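Local coordinates for copper induced nitroreductase D (Lactococcus lactis, PDB 2WQF), which binds flavin mononucleotide and probably acts as a copper-induced nitroreductase that takes part in defence against oxidative stress, at residues D90-A95 / N149-N154; G53-K58 / K163-P168. All blocks are in the same frame, centred on the assembly; numbering follows the deposited sequence.

Contact 1 (D90-A95 / N149-N154); sequences DGFKAA and NLQHYN. With FMN (flavin mononucleotide), chain B.
Phe92 drives its ring into the side chains of Asn149, Gln151 and Tyr153. Over one face of the ring lies the CG methylene of Gln151, a CH-pi contact with CG 4.0 Å from the ring centroid and displaced toward the rim. At the ring's edge, near its plane, Tyr153 OH stands 3.5 Å from Phe92 CE2, while Asn149 OD1 comes obliquely to CE1. A flat hydrocarbon suits this place because it can lie against both CG and the amide of Gln151, planes 31° apart, without competing for the amide's hydrogen bonds. The chain of Gln151 bends at chi2 (-50°), and its NE2 then serves two acceptors, Asn149 OD1 at 2.8 Å and FMN O2 at 3.0 Å; OE1 takes a weak bond from FMN N3. Asn149 OD1, as a second-shell acceptor, probably helps to set which way this amide faces. A leucine at Gln151 would probably leave FMN O2 and Asn149 OD1 without their shared donor. His152 ND1 adds a nearly straight bond to FMN O4 (2.8 Å, 176°). A water joins Gly91 O to Asn149 ND2. Trp60 of helix 53-73 also meets the Phe92 ring; strand 146-151 pairs with strand 171-182, and helix 88-93 packs against its Gln151 side through Phe92.

Contact 2 (G53-K58 / K163-P168); sequences GDAQDK and KEWNLP
The backbones of 53-58 and 163-168 stay well apart, with the CA atoms of Ala55 and Trp165 9.4 Å from each other, so the indole of Trp165 and the paired chains of Lys58 and Glu164 span the gap. Trp165 reaches across with its six-membered ring: CZ2 lies 4.0 Å from Ala55 CB and 3.9 Å from Ala55 O, against helix 53-73. The small methyl of Ala55 suits this place, because it lets the broad indole come up to the helix backbone. Above the indole, Glu164 CG sits 3.4 Å from the ring plane, over its centre. That CG lies anti to the backbone N (chi1 177°), and the bend at chi2 (61°) then turns the carboxylate toward Lys58. Lys58 arrives from the opposite direction, extended beyond CG, and its NZ makes a salt bridge with Glu164 OE2 at 2.9 Å, meeting that oxygen from above the carboxylate plane (48° out of it). Both charged residues are partly exposed. Asn166, with positive phi, is the C-prime residue of a Schellman motif that ends helix 158-164. Beyond the contact, Trp165 packs on Leu49 and Leu51 of strand 46-52 and on Ala201 of the second subunit, joining helix 53-73, the sheet and the dimer partner.

Overall arrangement
The centres of the two contacts lie 14 Å apart within the part of the chain assigned to the nitroreductase family. Along the chain the order is 53-58, 90-95, 149-154, 163-168, so contact 2 encloses contact 1. Helices 53-73 and 88-93 are consecutive elements, as are strand 146-151 and helix 158-164; each contact therefore joins one member of the first pair to one of the second. The contacts also touch directly, where Gln56 NE2 probably hydrogen-bonds to Lys93 O. Contact 1 reaches the flavin, whereas contact 2 lies away from the annotated sites; both have a residue touching the second subunit. Helix 53-73 connects them, giving Gln56 to 90-95 and Ala55 and Lys58 to 163-168.

Contact 1 (D90-A95 / N149-N154)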
loop_
_atom_site.group_PDB
_atom_site.type_symbol
_atom_site.label_atom_id
_atom_site.label_comp_id
_atom_site.label_asym_id
_atom_site.label_seq_id
_atom_site.Cartn_x
_atom_site.Cartn_y
_atom_site.Cartn_z
ATOM N N ASP A 90 -8.376 -16.183 -20.739
ATOM C CA ASP A 90 -9.613 -16.887 -20.425
ATOM C C ASP A 90 -9.770 -17.111 -18.922
ATOM O O ASP A 90 -10.881 -17.099 -18.410
ATOM C CB ASP A 90 -9.690 -18.228 -21.148
ATOM C CG ASP A 90 -9.706 -18.073 -22.662
ATOM O OD1 ASP A 90 -10.587 -17.350 -23.184
ATOM O OD2 ASP A 90 -8.835 -18.670 -23.328
ATOM N N GLY A 91 -8.655 -17.354 -18.239
ATOM C CA GLY A 91 -8.692 -17.532 -16.811
ATOM C C GLY A 91 -9.086 -16.248 -16.093
ATOM O O GLY A 91 -9.736 -16.273 -15.047
ATOM N N PHE A 92 -8.697 -15.102 -16.643
ATOM C CA PHE A 92 -9.097 -13.837 -16.040
ATOM C C PHE A 92 -10.575 -13.597 -16.316
ATOM O O PHE A 92 -11.318 -13.223 -15.420
ATOM C CB PHE A 92 -8.243 -12.675 -16.559
ATOM C CG PHE A 92 -6.805 -12.798 -16.220
ATOM C CD1 PHE A 92 -6.410 -13.173 -14.953
ATOM C CD2 PHE A 92 -5.833 -12.507 -17.163
ATOM C CE1 PHE A 92 -5.073 -13.271 -14.633
ATOM C CE2 PHE A 92 -4.496 -12.605 -16.858
ATOM C CZ PHE A 92 -4.115 -12.999 -15.593
ATOM N N LYS A 93 -11.012 -13.841 -17.552
ATOM C CA LYS A 93 -12.431 -13.699 -17.917
ATOM C C LYS A 93 -13.348 -14.581 -17.070
ATOM O O LYS A 93 -14.427 -14.144 -16.672
ATOM C CB LYS A 93 -12.654 -14.015 -19.406
ATOM C CG LYS A 93 -14.095 -13.803 -19.837
ATOM C CD LYS A 93 -14.325 -14.099 -21.321
ATOM C CE LYS A 93 -15.683 -14.738 -21.512
ATOM N NZ LYS A 93 -15.925 -15.180 -22.902
ATOM N N ALA A 94 -12.919 -15.821 -16.817
ATOM C CA ALA A 94 -13.710 -16.783 -16.071
ATOM C C ALA A 94 -14.041 -16.348 -14.640
ATOM O O ALA A 94 -14.954 -16.902 -14.018
ATOM C CB ALA A 94 -12.996 -18.129 -16.060
ATOM N N ALA A 95 -13.308 -15.365 -14.116
ATOM C CA ALA A 95 -13.551 -14.838 -12.777
ATOM C C ALA A 95 -14.907 -14.126 -12.705
ATOM O O ALA A 95 -15.520 -13.823 -13.722
ATOM C CB ALA A 95 -12.425 -13.881 -12.390
ATOM N N ASN A 149 -6.369 -11.951 -7.960
ATOM C CA ASN A 149 -5.001 -11.743 -8.441
ATOM C C ASN A 149 -4.919 -10.348 -9.058
ATOM O O ASN A 149 -5.923 -9.794 -9.497
ATOM C CB ASN A 149 -4.565 -12.878 -9.384
ATOM C CG ASN A 149 -5.384 -12.928 -10.662
ATOM O OD1 ASN A 149 -5.181 -12.144 -11.562
ATOM N ND2 ASN A 149 -6.317 -13.835 -10.726
ATOM N N LEU A 150 -3.734 -9.766 -9.011
ATOM C CA LEU A 150 -3.523 -8.395 -9.410
ATOM C C LEU A 150 -2.719 -8.316 -10.712
ATOM O O LEU A 150 -1.580 -8.763 -10.777
ATOM C CB LEU A 150 -2.781 -7.634 -8.292
ATOM C CG LEU A 150 -2.559 -6.141 -8.538
ATOM C CD1 LEU A 150 -3.867 -5.397 -8.581
ATOM C CD2 LEU A 150 -1.635 -5.570 -7.471
ATOM N N GLN A 151 -3.342 -7.740 -11.737
ATOM C CA GLN A 151 -2.771 -7.615 -13.056
ATOM C C GLN A 151 -2.483 -6.171 -13.413
ATOM O O GLN A 151 -3.013 -5.227 -12.799
ATOM C CB GLN A 151 -3.692 -8.229 -14.109
ATOM C CG GLN A 151 -3.991 -9.699 -13.913
ATOM C CD GLN A 151 -2.729 -10.507 -13.702
ATOM O OE1 GLN A 151 -1.748 -10.324 -14.411
ATOM N NE2 GLN A 151 -2.737 -11.376 -12.704
ATOM N N HIS A 152 -1.638 -6.012 -14.436
ATOM C CA HIS A 152 -1.193 -4.722 -14.925
ATOM C C HIS A 152 -1.174 -4.660 -16.449
ATOM O O HIS A 152 -0.135 -4.775 -17.084
ATOM C CB HIS A 152 0.167 -4.379 -14.321
ATOM C CG HIS A 152 0.110 -4.242 -12.835
ATOM N ND1 HIS A 152 0.350 -5.297 -11.981
ATOM C CD2 HIS A 152 -0.247 -3.193 -12.050
ATOM C CE1 HIS A 152 0.191 -4.888 -10.731
ATOM N NE2 HIS A 152 -0.199 -3.622 -10.749
ATOM N N TYR A 153 -2.359 -4.475 -17.025
ATOM C CA TYR A 153 -2.506 -4.284 -18.473
ATOM C C TYR A 153 -2.624 -2.798 -18.816
ATOM O O TYR A 153 -2.844 -2.440 -19.964
ATOM C CB TYR A 153 -3.700 -5.091 -18.987
ATOM C CG TYR A 153 -3.402 -6.569 -18.973
ATOM C CD1 TYR A 153 -2.545 -7.126 -19.912
ATOM C CD2 TYR A 153 -3.946 -7.395 -18.007
ATOM C CE1 TYR A 153 -2.250 -8.472 -19.898
ATOM C CE2 TYR A 153 -3.668 -8.744 -17.986
ATOM C CZ TYR A 153 -2.811 -9.278 -18.927
ATOM O OH TYR A 153 -2.532 -10.631 -18.904
ATOM N N ASN A 154 -2.462 -1.941 -17.803
ATOM C CA ASN A 154 -2.188 -0.522 -18.006
ATOM C C ASN A 154 -0.729 -0.373 -18.464
ATOM O O ASN A 154 0.138 -1.141 -17.985
ATOM C CB ASN A 154 -2.423 0.246 -16.700
ATOM C CG ASN A 154 -1.691 -0.378 -15.521
ATOM O OD1 ASN A 154 -2.041 -1.465 -15.077
ATOM N ND2 ASN A 154 -0.630 0.264 -15.062
HETATM N N1 FMN B . 0.764 -10.806 -10.020
HETATM C C2 FMN B . 0.399 -11.037 -11.425
HETATM O O2 FMN B . -0.003 -12.123 -11.775
HETATM N N3 FMN B . 0.609 -9.977 -12.367
HETATM C C4 FMN B . 1.100 -8.736 -12.007
HETATM O O4 FMN B . 1.159 -7.863 -12.827
HETATM C C4A FMN B . 1.485 -8.514 -10.610
HETATM N N5 FMN B . 1.994 -7.408 -10.182
HETATM C C5A FMN B . 1.994 -7.138 -8.708
HETATM C C6 FMN B . 2.228 -5.734 -8.237
HETATM C C7 FMN B . 2.173 -5.414 -6.950
HETATM C C7M FMN B . 2.451 -3.987 -6.532
HETATM C C8 FMN B . 1.840 -6.500 -5.949
HETATM C C8M FMN B . 1.701 -6.144 -4.479
HETATM C C9 FMN B . 1.656 -7.764 -6.345
HETATM C C9A FMN B . 1.724 -8.119 -7.808
HETATM N N10 FMN B . 1.552 -9.454 -8.289
HETATM C C10 FMN B . 1.267 -9.637 -9.644
HETATM C "C1'" FMN B . 1.334 -10.566 -7.374
HETATM C "C2'" FMN B . 2.623 -10.923 -6.640
HETATM O "O2'" FMN B . 3.481 -11.600 -7.520
HETATM C "C3'" FMN B . 2.243 -11.764 -5.419
HETATM O "O3'" FMN B . 1.534 -10.885 -4.567
HETATM C "C4'" FMN B . 3.499 -12.274 -4.690
HETATM O "O4'" FMN B . 4.162 -13.248 -5.484
HETATM C "C5'" FMN B . 3.170 -12.872 -3.324
HETATM O "O5'" FMN B . 2.239 -13.930 -3.500
HETATM P P FMN B . 0.783 -13.861 -2.767
HETATM O O1P FMN B . 0.973 -13.628 -1.323
HETATM O O2P FMN B . -0.036 -12.689 -3.430
HETATM O O3P FMN B . 0.106 -15.268 -3.071
HETATM O O HOH W 1 -7.911 -15.464 -12.852
#

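Contact 2 (G53-K58 / K163-P168)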
loop_
_atom_site.group_PDB
_atom_site.type_symbol
_atom_site.label_atom_id
_atom_site.label_comp_id
_atom_site.label_asym_id
_atom_site.label_seq_id
_atom_site.Cartn_x
_atom_site.Cartn_y
_atom_site.Cartn_z
ATOM N N GLY A 53 -20.349 -9.574 -14.387
ATOM C CA GLY A 53 -21.295 -9.968 -15.423
ATOM C C GLY A 53 -20.835 -9.632 -16.824
ATOM O O GLY A 53 -19.690 -9.907 -17.209
ATOM N N ASP A 54 -21.735 -9.045 -17.599
ATOM C CA ASP A 54 -21.448 -8.692 -18.987
ATOM C C ASP A 54 -20.255 -7.756 -19.115
ATOM O O ASP A 54 -19.505 -7.848 -20.066
ATOM C CB ASP A 54 -22.653 -8.019 -19.647
ATOM C CG ASP A 54 -23.774 -8.979 -19.961
ATOM O OD1 ASP A 54 -23.672 -10.169 -19.627
ATOM O OD2 ASP A 54 -24.770 -8.524 -20.550
ATOM N N ALA A 55 -20.080 -6.849 -18.147
ATOM C CA ALA A 55 -18.974 -5.904 -18.192
ATOM C C ALA A 55 -17.641 -6.626 -17.994
ATOM O O ALA A 55 -16.627 -6.275 -18.604
ATOM C CB ALA A 55 -19.169 -4.798 -17.136
ATOM N N GLN A 56 -17.650 -7.645 -17.143
ATOM C CA GLN A 56 -16.471 -8.468 -16.909
ATOM C C GLN A 56 -16.092 -9.210 -18.217
ATOM O O GLN A 56 -14.933 -9.234 -18.626
ATOM C CB GLN A 56 -16.778 -9.446 -15.776
ATOM C CG GLN A 56 -15.900 -10.693 -15.680
ATOM C CD GLN A 56 -14.469 -10.408 -15.292
ATOM O OE1 GLN A 56 -14.095 -9.260 -15.027
ATOM N NE2 GLN A 56 -13.653 -11.464 -15.250
ATOM N N ASP A 57 -17.080 -9.798 -18.875
ATOM C CA ASP A 57 -16.831 -10.461 -20.157
ATOM C C ASP A 57 -16.291 -9.465 -21.199
ATOM O O ASP A 57 -15.372 -9.776 -21.946
ATOM C CB ASP A 57 -18.124 -11.056 -20.701
ATOM C CG ASP A 57 -18.610 -12.241 -19.921
ATOM O OD1 ASP A 57 -17.812 -12.818 -19.164
ATOM O OD2 ASP A 57 -19.797 -12.608 -20.106
ATOM N N LYS A 58 -16.873 -8.263 -21.242
ATOM C CA LYS A 58 -16.497 -7.253 -22.233
ATOM C C LYS A 58 -15.066 -6.774 -22.042
ATOM O O LYS A 58 -14.328 -6.594 -23.008
ATOM C CB LYS A 58 -17.463 -6.060 -22.178
ATOM C CG LYS A 58 -17.155 -4.946 -23.153
ATOM C CD LYS A 58 -18.400 -4.091 -23.400
ATOM C CE LYS A 58 -18.335 -3.351 -24.734
ATOM N NZ LYS A 58 -19.629 -2.670 -25.076
ATOM N N LYS A 163 -13.196 5.050 -22.376
ATOM C CA LYS A 163 -14.254 5.295 -23.350
ATOM C C LYS A 163 -15.483 4.434 -23.077
ATOM O O LYS A 163 -16.612 4.928 -23.049
ATOM C CB LYS A 163 -13.731 4.997 -24.753
ATOM C CG LYS A 163 -14.796 5.090 -25.831
ATOM C CD LYS A 163 -14.203 4.867 -27.209
ATOM C CE LYS A 163 -15.272 4.892 -28.291
ATOM N NZ LYS A 163 -14.700 4.602 -29.636
ATOM N N GLU A 164 -15.266 3.140 -22.875
ATOM C CA GLU A 164 -16.376 2.221 -22.679
ATOM C C GLU A 164 -17.223 2.582 -21.446
ATOM O O GLU A 164 -18.450 2.479 -21.468
ATOM C CB GLU A 164 -15.842 0.800 -22.553
ATOM C CG GLU A 164 -16.914 -0.215 -22.288
ATOM C CD GLU A 164 -17.938 -0.279 -23.401
ATOM O OE1 GLU A 164 -17.574 -0.044 -24.580
ATOM O OE2 GLU A 164 -19.111 -0.569 -23.090
ATOM N N TRP A 165 -16.568 2.996 -20.361
ATOM C CA TRP A 165 -17.278 3.286 -19.110
ATOM C C TRP A 165 -17.291 4.771 -18.767
ATOM O O TRP A 165 -17.639 5.144 -17.651
ATOM C CB TRP A 165 -16.721 2.420 -17.957
ATOM C CG TRP A 165 -17.129 0.973 -18.156
ATOM C CD1 TRP A 165 -18.354 0.445 -17.907
ATOM C CD2 TRP A 165 -16.340 -0.102 -18.710
ATOM N NE1 TRP A 165 -18.396 -0.873 -18.268
ATOM C CE2 TRP A 165 -17.170 -1.241 -18.759
ATOM C CE3 TRP A 165 -15.020 -0.213 -19.151
ATOM C CZ2 TRP A 165 -16.731 -2.472 -19.237
ATOM C CZ3 TRP A 165 -14.581 -1.448 -19.629
ATOM C CH2 TRP A 165 -15.439 -2.559 -19.665
ATOM N N ASN A 166 -16.967 5.611 -19.750
ATOM C CA ASN A 166 -17.144 7.056 -19.612
ATOM C C ASN A 166 -16.440 7.615 -18.395
ATOM O O ASN A 166 -17.032 8.351 -17.603
ATOM C CB ASN A 166 -18.630 7.393 -19.527
ATOM C CG ASN A 166 -19.375 6.989 -20.767
ATOM O OD1 ASN A 166 -20.290 6.165 -20.723
ATOM N ND2 ASN A 166 -18.973 7.557 -21.900
ATOM N N LEU A 167 -15.178 7.247 -18.247
ATOM C CA LEU A 167 -14.397 7.679 -17.111
ATOM C C LEU A 167 -13.746 9.035 -17.380
ATOM O O LEU A 167 -13.401 9.362 -18.519
ATOM C CB LEU A 167 -13.304 6.665 -16.818
ATOM C CG LEU A 167 -13.754 5.224 -16.600
ATOM C CD1 LEU A 167 -12.529 4.358 -16.342
ATOM C CD2 LEU A 167 -14.778 5.106 -15.467
ATOM N N PRO A 168 -13.565 9.833 -16.322
ATOM C CA PRO A 168 -12.829 11.092 -16.459
ATOM C C PRO A 168 -11.407 10.869 -16.947
ATOM O O PRO A 168 -10.760 9.873 -16.582
ATOM C CB PRO A 168 -12.798 11.646 -15.022
ATOM C CG PRO A 168 -13.939 11.005 -14.317
ATOM C CD PRO A 168 -14.076 9.629 -14.949
#